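Local structure of De novo designed switch protein caging a hemagglutinin binder (sCageHA267_1S) (Synthetic construct, 7CBC) at residues R32-N37 / E230-L235; L40-V45 / K250-S255; E162-A167 / A224-Q229. The protein probably acts as a biosensor switch, holding a hemagglutinin-binding domain caged against a helical bundle until activation releases it. One frame throughout, in Å; residues are numbered along the deposited sequence.

How the contacts relate
Three helix-to-helix contacts are set in a six-helix bundle, all on one side of the chain's centre. Contact 1 is buried throughout and polar: two side-chain amides meet between helices 3-46 and 195-239. Contacts 2 and 3 are only partly buried and apolar, each relying on an isoleucine whose CD1 methyl reaches the backbone of the neighbouring helix. Contacts 1 and 2 share helix 3-46, contacts 1 and 3 share helix 195-239, and contact 1 touches both of the others. Towards contact 2 the link is mainly L235; towards contact 3 it is L228 CD2, which packs on Q34 NE2. Contacts 2 and 3 do not touch, their nearest atoms being about 6 Å apart.

Contact 1. Residues R32-N37 / E230-L235; sequences RLQELN and ELNLDL
N37 and N232 are the pair whose CA atoms come nearest across the two segments, at 8.1 Å, on two helices of the six-helix bundle that run in the same general sense. Across that gap sits a buried polar pair: the amides of Q34 and N232 approach from opposite directions and meet as a two-bond cyclic pair, their planes 23° apart. N232 ND2 gives to Q34 OE1 at 3.1 Å, in the carbonyl plane and on a lone pair. The return bond, Q34 NE2 to N232 OD1 at 3.0 Å, is tilted out of both amide planes. Q34 gets there by a bend: CG lies anti to the backbone N (chi1 179°), then chi2 of 71° turns the amide across. Its NE2 also bonds S259 OG on helix 245-268, so this one amide ties three helices together. Replacing Q34 with a leucine would probably cost N232 both bonds of the amide pair and remove the link to S259, leaving the buried N232 amide poorly matched. N232 ND2 has a further, weak hydrogen bond to Q229 OE1, one turn earlier on its own helix. Beside the pair, N37 ND2 lies 3.5 Å from N232 OD1.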
loop_
_atom_site.group_PDB
_atom_site.type_symbol
_atom_site.label_atom_id
_atom_site.label_comp_id
_atom_site.label_asym_id
_atom_site.label_seq_id
_atom_site.Cartn_x
_atom_site.Cartn_y
_atom_site.Cartn_z
ATOM N N ARG A 32 7.707 10.210 -5.638
ATOM C CA ARG A 32 8.045 10.924 -6.866
ATOM C C ARG A 32 7.007 11.988 -7.187
ATOM O O ARG A 32 7.365 13.127 -7.505
ATOM C CB ARG A 32 8.189 9.963 -8.043
ATOM C CG ARG A 32 9.139 8.795 -7.816
ATOM C CD ARG A 32 10.602 9.183 -7.907
ATOM N NE ARG A 32 11.032 9.971 -6.760
ATOM C CZ ARG A 32 11.399 9.466 -5.588
ATOM N NH1 ARG A 32 11.402 8.145 -5.383
ATOM N NH2 ARG A 32 11.764 10.287 -4.613
ATOM N N LEU A 33 5.715 11.637 -7.116
ATOM C CA LEU A 33 4.661 12.619 -7.395
ATOM C C LEU A 33 4.787 13.843 -6.498
ATOM O O LEU A 33 4.668 14.989 -6.956
ATOM C CB LEU A 33 3.283 11.989 -7.212
ATOM C CG LEU A 33 2.784 10.983 -8.242
ATOM C CD1 LEU A 33 1.473 10.364 -7.769
ATOM C CD2 LEU A 33 2.615 11.636 -9.606
ATOM N N GLN A 34 4.990 13.611 -5.198
ATOM C CA GLN A 34 5.159 14.712 -4.255
ATOM C C GLN A 34 6.362 15.565 -4.619
ATOM O O GLN A 34 6.308 16.802 -4.557
ATOM C CB GLN A 34 5.322 14.162 -2.837
ATOM C CG GLN A 34 5.522 15.227 -1.782
ATOM C CD GLN A 34 4.267 16.028 -1.535
ATOM O OE1 GLN A 34 3.263 15.876 -2.239
ATOM N NE2 GLN A 34 4.301 16.871 -0.514
ATOM N N GLU A 35 7.463 14.913 -4.985
ATOM C CA GLU A 35 8.668 15.621 -5.392
ATOM C C GLU A 35 8.381 16.565 -6.555
ATOM O O GLU A 35 8.866 17.705 -6.576
ATOM C CB GLU A 35 9.746 14.597 -5.752
ATOM C CG GLU A 35 11.124 15.177 -5.880
ATOM C CD GLU A 35 12.194 14.122 -6.041
ATOM O OE1 GLU A 35 11.896 12.902 -5.875
ATOM O OE2 GLU A 35 13.340 14.534 -6.328
ATOM N N LEU A 36 7.560 16.115 -7.512
ATOM C CA LEU A 36 7.141 16.973 -8.619
ATOM C C LEU A 36 6.250 18.111 -8.143
ATOM O O LEU A 36 6.402 19.256 -8.586
ATOM C CB LEU A 36 6.407 16.160 -9.680
ATOM C CG LEU A 36 7.183 15.077 -10.407
ATOM C CD1 LEU A 36 6.340 14.581 -11.573
ATOM C CD2 LEU A 36 8.525 15.633 -10.890
ATOM N N ASN A 37 5.277 17.812 -7.280
ATOM C CA ASN A 37 4.381 18.872 -6.834
ATOM C C ASN A 37 5.147 19.983 -6.123
ATOM O O ASN A 37 4.898 21.172 -6.366
ATOM C CB ASN A 37 3.282 18.311 -5.938
ATOM C CG ASN A 37 2.197 19.332 -5.651
ATOM O OD1 ASN A 37 1.295 19.549 -6.466
ATOM N ND2 ASN A 37 2.284 19.979 -4.494
ATOM N N GLU A 230 -2.238 17.381 3.168
ATOM C CA GLU A 230 -2.408 18.516 4.073
ATOM C C GLU A 230 -1.237 19.488 3.970
ATOM O O GLU A 230 -1.438 20.708 3.957
ATOM C CB GLU A 230 -2.587 18.040 5.512
ATOM C CG GLU A 230 -4.022 17.683 5.869
ATOM C CD GLU A 230 -4.742 18.810 6.591
ATOM O OE1 GLU A 230 -5.404 19.637 5.920
ATOM O OE2 GLU A 230 -4.641 18.871 7.839
ATOM N N LEU A 231 -0.010 18.973 3.882
ATOM C CA LEU A 231 1.125 19.838 3.571
ATOM C C LEU A 231 0.895 20.607 2.284
ATOM O O LEU A 231 1.182 21.812 2.209
ATOM C CB LEU A 231 2.408 19.024 3.444
ATOM C CG LEU A 231 3.092 18.510 4.704
ATOM C CD1 LEU A 231 4.447 17.957 4.317
ATOM C CD2 LEU A 231 3.234 19.624 5.734
ATOM N N ASN A 232 0.406 19.921 1.247
ATOM C CA ASN A 232 0.259 20.558 -0.057
ATOM C C ASN A 232 -0.719 21.729 -0.002
ATOM O O ASN A 232 -0.414 22.827 -0.478
ATOM C CB ASN A 232 -0.177 19.526 -1.091
ATOM C CG ASN A 232 0.945 18.614 -1.502
ATOM O OD1 ASN A 232 2.112 18.873 -1.214
ATOM N ND2 ASN A 232 0.601 17.527 -2.176
ATOM N N LEU A 233 -1.895 21.520 0.591
ATOM C CA LEU A 233 -2.856 22.608 0.707
ATOM C C LEU A 233 -2.318 23.735 1.584
ATOM O O LEU A 233 -2.431 24.914 1.221
ATOM C CB LEU A 233 -4.180 22.075 1.249
ATOM C CG LEU A 233 -4.786 20.973 0.382
ATOM C CD1 LEU A 233 -5.734 20.103 1.198
ATOM C CD2 LEU A 233 -5.506 21.564 -0.828
ATOM N N ASP A 234 -1.713 23.395 2.728
ATOM C CA ASP A 234 -1.110 24.410 3.593
ATOM C C ASP A 234 -0.052 25.214 2.845
ATOM O O ASP A 234 0.067 26.430 3.032
ATOM C CB ASP A 234 -0.493 23.748 4.830
ATOM C CG ASP A 234 -1.542 23.307 5.863
ATOM O OD1 ASP A 234 -2.758 23.417 5.574
ATOM O OD2 ASP A 234 -1.143 22.824 6.956
ATOM N N LEU A 235 0.725 24.549 1.989
ATOM C CA LEU A 235 1.756 25.242 1.231
ATOM C C LEU A 235 1.148 26.134 0.156
ATOM O O LEU A 235 1.631 27.252 -0.078
ATOM C CB LEU A 235 2.703 24.223 0.612
ATOM C CG LEU A 235 3.803 24.743 -0.304
ATOM C CD1 LEU A 235 4.823 25.567 0.480
ATOM C CD2 LEU A 235 4.468 23.575 -1.009
#

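Contact 2. Residues L40-V45 / K250-S255; sequences LVYLAV and KAIARS
I252 does nearly all the touching from its side of the contact, and its CD1 methyl is the working atom. That methyl is driven against the backbone of helix 3-46, 3.5 Å from Y42 CA, with V41 and V45 one turn apart beside it. V41 CG1 is 4.0 Å from I252 CD1, and V45 CG2 comes a little less close at 4.3 Å. The tyrosine adds its ring: Y42 CD1 lies 3.7 Å from I252 CD1 and meets I252 CG2 at the ring edge, in plane, at 3.9 Å. The two side chains cross at about a right angle, and both I252 methyls, CD1 and CG2, lie near Y42 CD1.

The torsions explain this grip. I252 has CG1 anti to the carbonyl carbon (chi1 -67°) and an extended chi2, which pushes CD1 straight out towards the other helix, while CG2 is turned to the Y42 side.

Further out, L235 of helix 195-239 packs on both V41 and I252, closing the inner side of the cluster. Y42 also touches R249, and V45 touches P245, both near the start of helix 245-268. Elsewhere around helix 3-46, L40 packs on I57 and V60 of helix 50-93, while V41 and A44 reach V137 of helix 99-142.

The axes of the two segments run antiparallel at 177° and approach to 10.3 Å. This is apolar packing near one end of a designed six-helix bundle, where the sixth helix, 245-268, lies against the first; in switches of this kind that helix probably serves as the latch, ahead of the caged binder domain.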
loop_
_atom_site.group_PDB
_atom_site.type_symbol
_atom_site.label_atom_id
_atom_site.label_comp_id
_atom_site.label_asym_id
_atom_site.label_seq_id
_atom_site.Cartn_x
_atom_site.Cartn_y
_atom_site.Cartn_z
ATOM N N LEU A 40 6.912 22.016 -8.674
ATOM C CA LEU A 40 5.999 22.852 -9.443
ATOM C C LEU A 40 5.570 24.080 -8.648
ATOM O O LEU A 40 5.500 25.195 -9.191
ATOM C CB LEU A 40 4.789 22.030 -9.870
ATOM C CG LEU A 40 3.720 22.847 -10.589
ATOM C CD1 LEU A 40 4.320 23.570 -11.804
ATOM C CD2 LEU A 40 2.527 21.975 -10.977
ATOM N N VAL A 41 5.269 23.900 -7.360
ATOM C CA VAL A 41 4.941 25.049 -6.524
ATOM C C VAL A 41 6.096 26.037 -6.511
ATOM O O VAL A 41 5.896 27.254 -6.617
ATOM C CB VAL A 41 4.583 24.592 -5.101
ATOM C CG1 VAL A 41 4.461 25.794 -4.193
ATOM C CG2 VAL A 41 3.299 23.815 -5.124
ATOM N N TYR A 42 7.327 25.527 -6.399
ATOM C CA TYR A 42 8.487 26.400 -6.290
ATOM C C TYR A 42 8.659 27.245 -7.546
ATOM O O TYR A 42 9.029 28.423 -7.466
ATOM C CB TYR A 42 9.743 25.571 -6.008
ATOM C CG TYR A 42 10.958 26.404 -5.648
ATOM C CD1 TYR A 42 11.366 26.545 -4.324
ATOM C CD2 TYR A 42 11.699 27.050 -6.628
ATOM C CE1 TYR A 42 12.478 27.314 -3.989
ATOM C CE2 TYR A 42 12.795 27.821 -6.302
ATOM C CZ TYR A 42 13.194 27.944 -4.989
ATOM O OH TYR A 42 14.302 28.712 -4.683
ATOM N N LEU A 43 8.384 26.666 -8.715
ATOM C CA LEU A 43 8.530 27.414 -9.953
ATOM C C LEU A 43 7.387 28.393 -10.164
ATOM O O LEU A 43 7.590 29.451 -10.772
ATOM C CB LEU A 43 8.634 26.456 -11.137
ATOM C CG LEU A 43 9.974 26.576 -11.874
ATOM C CD1 LEU A 43 9.945 25.766 -13.155
ATOM C CD2 LEU A 43 10.337 28.046 -12.159
ATOM N N ALA A 44 6.193 28.067 -9.671
ATOM C CA ALA A 44 5.062 28.982 -9.762
ATOM C C ALA A 44 5.275 30.253 -8.952
ATOM O O ALA A 44 4.613 31.257 -9.220
ATOM C CB ALA A 44 3.785 28.284 -9.296
ATOM N N VAL A 45 6.160 30.217 -7.952
ATOM C CA VAL A 45 6.525 31.427 -7.220
ATOM C C VAL A 45 7.331 32.364 -8.114
ATOM O O VAL A 45 7.161 33.589 -8.071
ATOM C CB VAL A 45 7.296 31.050 -5.940
ATOM C CG1 VAL A 45 7.915 32.267 -5.297
ATOM C CG2 VAL A 45 6.381 30.335 -4.954
ATOM N N LYS A 250 11.442 29.273 1.342
ATOM C CA LYS A 250 11.824 28.516 2.525
ATOM C C LYS A 250 10.651 27.800 3.190
ATOM O O LYS A 250 10.872 26.806 3.892
ATOM C CB LYS A 250 12.526 29.428 3.538
ATOM C CG LYS A 250 13.964 29.004 3.826
ATOM C CD LYS A 250 14.584 29.797 4.967
ATOM C CE LYS A 250 15.933 29.209 5.372
ATOM N NZ LYS A 250 16.886 29.109 4.223
ATOM N N ALA A 251 9.416 28.275 2.996
ATOM C CA ALA A 251 8.259 27.468 3.373
ATOM C C ALA A 251 8.171 26.207 2.524
ATOM O O ALA A 251 7.645 25.182 2.975
ATOM C CB ALA A 251 6.972 28.283 3.243
ATOM N N ILE A 252 8.676 26.269 1.292
ATOM C CA ILE A 252 8.778 25.081 0.457
ATOM C C ILE A 252 9.886 24.171 0.967
ATOM O O ILE A 252 9.711 22.950 1.074
ATOM C CB ILE A 252 9.011 25.482 -1.008
ATOM C CG1 ILE A 252 7.778 26.193 -1.567
ATOM C CG2 ILE A 252 9.394 24.275 -1.837
ATOM C CD1 ILE A 252 8.054 26.965 -2.828
ATOM N N ALA A 253 11.048 24.749 1.286
ATOM C CA ALA A 253 12.125 23.952 1.864
ATOM C C ALA A 253 11.656 23.222 3.121
ATOM O O ALA A 253 11.961 22.040 3.316
ATOM C CB ALA A 253 13.327 24.843 2.168
ATOM N N ARG A 254 10.893 23.914 3.971
ATOM C CA ARG A 254 10.317 23.295 5.159
ATOM C C ARG A 254 9.332 22.193 4.781
ATOM O O ARG A 254 9.288 21.138 5.427
ATOM C CB ARG A 254 9.641 24.380 6.006
ATOM C CG ARG A 254 8.844 23.921 7.225
ATOM C CD ARG A 254 8.493 25.124 8.143
ATOM N NE ARG A 254 7.286 25.862 7.752
ATOM C CZ ARG A 254 7.286 27.088 7.228
ATOM N NH1 ARG A 254 8.434 27.720 7.016
ATOM N NH2 ARG A 254 6.138 27.691 6.915
ATOM N N SER A 255 8.542 22.415 3.726
ATOM C CA SER A 255 7.605 21.395 3.273
ATOM C C SER A 255 8.319 20.207 2.644
ATOM O O SER A 255 7.837 19.074 2.755
ATOM C CB SER A 255 6.605 21.992 2.285
ATOM O OG SER A 255 5.523 22.586 2.973
#

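Contact 3. Residues E162-A167 / A224-Q229; sequences EIIDEA and ALAQLQ
The CD1 methyl of I164 rests on A226 where helix 146-190 packs against helix 195-239, the two running in opposite senses. The CA atoms of I164 and A226 are 6.6 Å apart, the nearest such pair across the two segments, and the small side chain of A226 is consistent with this close approach.

The direct contact is entirely apolar. I164 CD1 presses on the backbone of the other helix, 3.5 Å from A226 CA, which is tighter than usual van der Waals contact for two carbons. The same methyl lies 3.8 Å from A226 CB, and I164 CG2 reaches that CB from its own branch at 4.1 Å, so the alanine methyl meets both the CD1 end and the CG2 branch of I164. One turn further along, Q229 CB is 4.1 Å from I164 CD1; the glutamine offers its aliphatic root to the isoleucine and keeps its amide for other partners. In I164 the CG1 branch stands anti to the carbonyl carbon (chi1 -75°) and chi2 is extended, which carries CD1 all the way to A226.

The polar bonds near the patch belong mainly to Q229. Its chain bends at chi2, and its amide spans helices: NE2 bonds S160 OG on helix 146-190, and OE1 accepts from N133 ND2 on helix 99-142.

Packing to a third helix completes the setting, with L225 lying on F122 and L129 of helix 99-142.

The chemistry implies a division of labour: van der Waals and hydrophobic packing joins I164 to A226, with no directional bond between them, whereas the bond from Q229 to S160 adds a more specific tie between the same two helices.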
loop_
_atom_site.group_PDB
_atom_site.type_symbol
_atom_site.label_atom_id
_atom_site.label_comp_id
_atom_site.label_asym_id
_atom_site.label_seq_id
_atom_site.Cartn_x
_atom_site.Cartn_y
_atom_site.Cartn_z
ATOM N N GLU A 162 -12.777 14.931 -0.048
ATOM C CA GLU A 162 -13.673 13.989 -0.714
ATOM C C GLU A 162 -12.888 12.846 -1.349
ATOM O O GLU A 162 -13.276 11.681 -1.229
ATOM C CB GLU A 162 -14.522 14.701 -1.773
ATOM C CG GLU A 162 -15.464 15.789 -1.226
ATOM C CD GLU A 162 -16.207 16.567 -2.326
ATOM O OE1 GLU A 162 -16.126 16.176 -3.517
ATOM O OE2 GLU A 162 -16.889 17.565 -1.990
ATOM N N ILE A 163 -11.775 13.156 -2.023
ATOM C CA ILE A 163 -10.973 12.105 -2.658
ATOM C C ILE A 163 -10.384 11.165 -1.606
ATOM O O ILE A 163 -10.439 9.936 -1.740
ATOM C CB ILE A 163 -9.868 12.730 -3.530
ATOM C CG1 ILE A 163 -10.457 13.403 -4.771
ATOM C CG2 ILE A 163 -8.834 11.672 -3.924
ATOM C CD1 ILE A 163 -9.491 14.395 -5.448
ATOM N N ILE A 164 -9.795 11.728 -0.550
ATOM C CA ILE A 164 -9.191 10.898 0.483
ATOM C C ILE A 164 -10.257 10.120 1.246
ATOM O O ILE A 164 -10.036 8.962 1.637
ATOM C CB ILE A 164 -8.328 11.758 1.417
ATOM C CG1 ILE A 164 -7.022 12.127 0.716
ATOM C CG2 ILE A 164 -8.014 11.007 2.713
ATOM C CD1 ILE A 164 -6.206 13.078 1.503
ATOM N N ASP A 165 -11.429 10.727 1.461
ATOM C CA ASP A 165 -12.495 10.031 2.176
ATOM C C ASP A 165 -13.006 8.828 1.400
ATOM O O ASP A 165 -13.387 7.824 2.014
ATOM C CB ASP A 165 -13.668 10.969 2.500
ATOM C CG ASP A 165 -13.377 11.920 3.669
ATOM O OD1 ASP A 165 -12.308 11.780 4.304
ATOM O OD2 ASP A 165 -14.241 12.780 3.982
ATOM N N GLU A 166 -13.034 8.890 0.062
ATOM C CA GLU A 166 -13.487 7.707 -0.670
ATOM C C GLU A 166 -12.406 6.627 -0.731
ATOM O O GLU A 166 -12.726 5.430 -0.821
ATOM C CB GLU A 166 -13.978 8.092 -2.071
ATOM C CG GLU A 166 -12.916 8.287 -3.126
ATOM C CD GLU A 166 -13.511 8.604 -4.502
ATOM O OE1 GLU A 166 -14.307 7.782 -5.012
ATOM O OE2 GLU A 166 -13.196 9.682 -5.071
ATOM N N ALA A 167 -11.134 7.020 -0.652
ATOM C CA ALA A 167 -10.060 6.047 -0.500
ATOM C C ALA A 167 -10.138 5.353 0.854
ATOM O O ALA A 167 -9.888 4.148 0.958
ATOM C CB ALA A 167 -8.703 6.729 -0.678
ATOM N N ALA A 224 -0.093 8.316 4.835
ATOM C CA ALA A 224 0.952 9.149 4.254
ATOM C C ALA A 224 0.398 10.040 3.155
ATOM O O ALA A 224 0.785 11.213 3.044
ATOM C CB ALA A 224 2.075 8.271 3.711
ATOM N N LEU A 225 -0.497 9.504 2.320
ATOM C CA LEU A 225 -1.088 10.319 1.263
ATOM C C LEU A 225 -1.865 11.494 1.846
ATOM O O LEU A 225 -1.719 12.637 1.384
ATOM C CB LEU A 225 -1.990 9.457 0.380
ATOM C CG LEU A 225 -2.698 10.125 -0.805
ATOM C CD1 LEU A 225 -1.680 10.781 -1.747
ATOM C CD2 LEU A 225 -3.631 9.149 -1.572
ATOM N N ALA A 226 -2.682 11.237 2.876
ATOM C CA ALA A 226 -3.453 12.308 3.507
ATOM C C ALA A 226 -2.545 13.356 4.146
ATOM O O ALA A 226 -2.735 14.565 3.938
ATOM C CB ALA A 226 -4.419 11.733 4.535
ATOM N N GLN A 227 -1.547 12.922 4.918
ATOM C CA GLN A 227 -0.622 13.885 5.517
ATOM C C GLN A 227 0.126 14.686 4.454
ATOM O O GLN A 227 0.348 15.897 4.621
ATOM C CB GLN A 227 0.358 13.169 6.435
ATOM C CG GLN A 227 -0.231 12.843 7.789
ATOM C CD GLN A 227 0.696 11.968 8.607
ATOM O OE1 GLN A 227 1.168 10.936 8.131
ATOM N NE2 GLN A 227 0.971 12.380 9.843
ATOM N N LEU A 228 0.527 14.037 3.357
ATOM C CA LEU A 228 1.182 14.769 2.280
ATOM C C LEU A 228 0.254 15.815 1.671
ATOM O O LEU A 228 0.693 16.912 1.316
ATOM C CB LEU A 228 1.664 13.804 1.206
ATOM C CG LEU A 228 2.978 13.099 1.508
ATOM C CD1 LEU A 228 3.484 12.448 0.235
ATOM C CD2 LEU A 228 4.010 14.048 2.096
ATOM N N GLN A 229 -1.032 15.492 1.533
ATOM C CA GLN A 229 -1.947 16.439 0.913
ATOM C C GLN A 229 -2.295 17.587 1.848
ATOM O O GLN A 229 -2.626 18.675 1.374
ATOM C CB GLN A 229 -3.212 15.726 0.444
ATOM C CG GLN A 229 -4.198 16.596 -0.313
ATOM C CD GLN A 229 -3.677 17.128 -1.647
ATOM O OE1 GLN A 229 -2.664 16.661 -2.183
ATOM N NE2 GLN A 229 -4.391 18.100 -2.199
#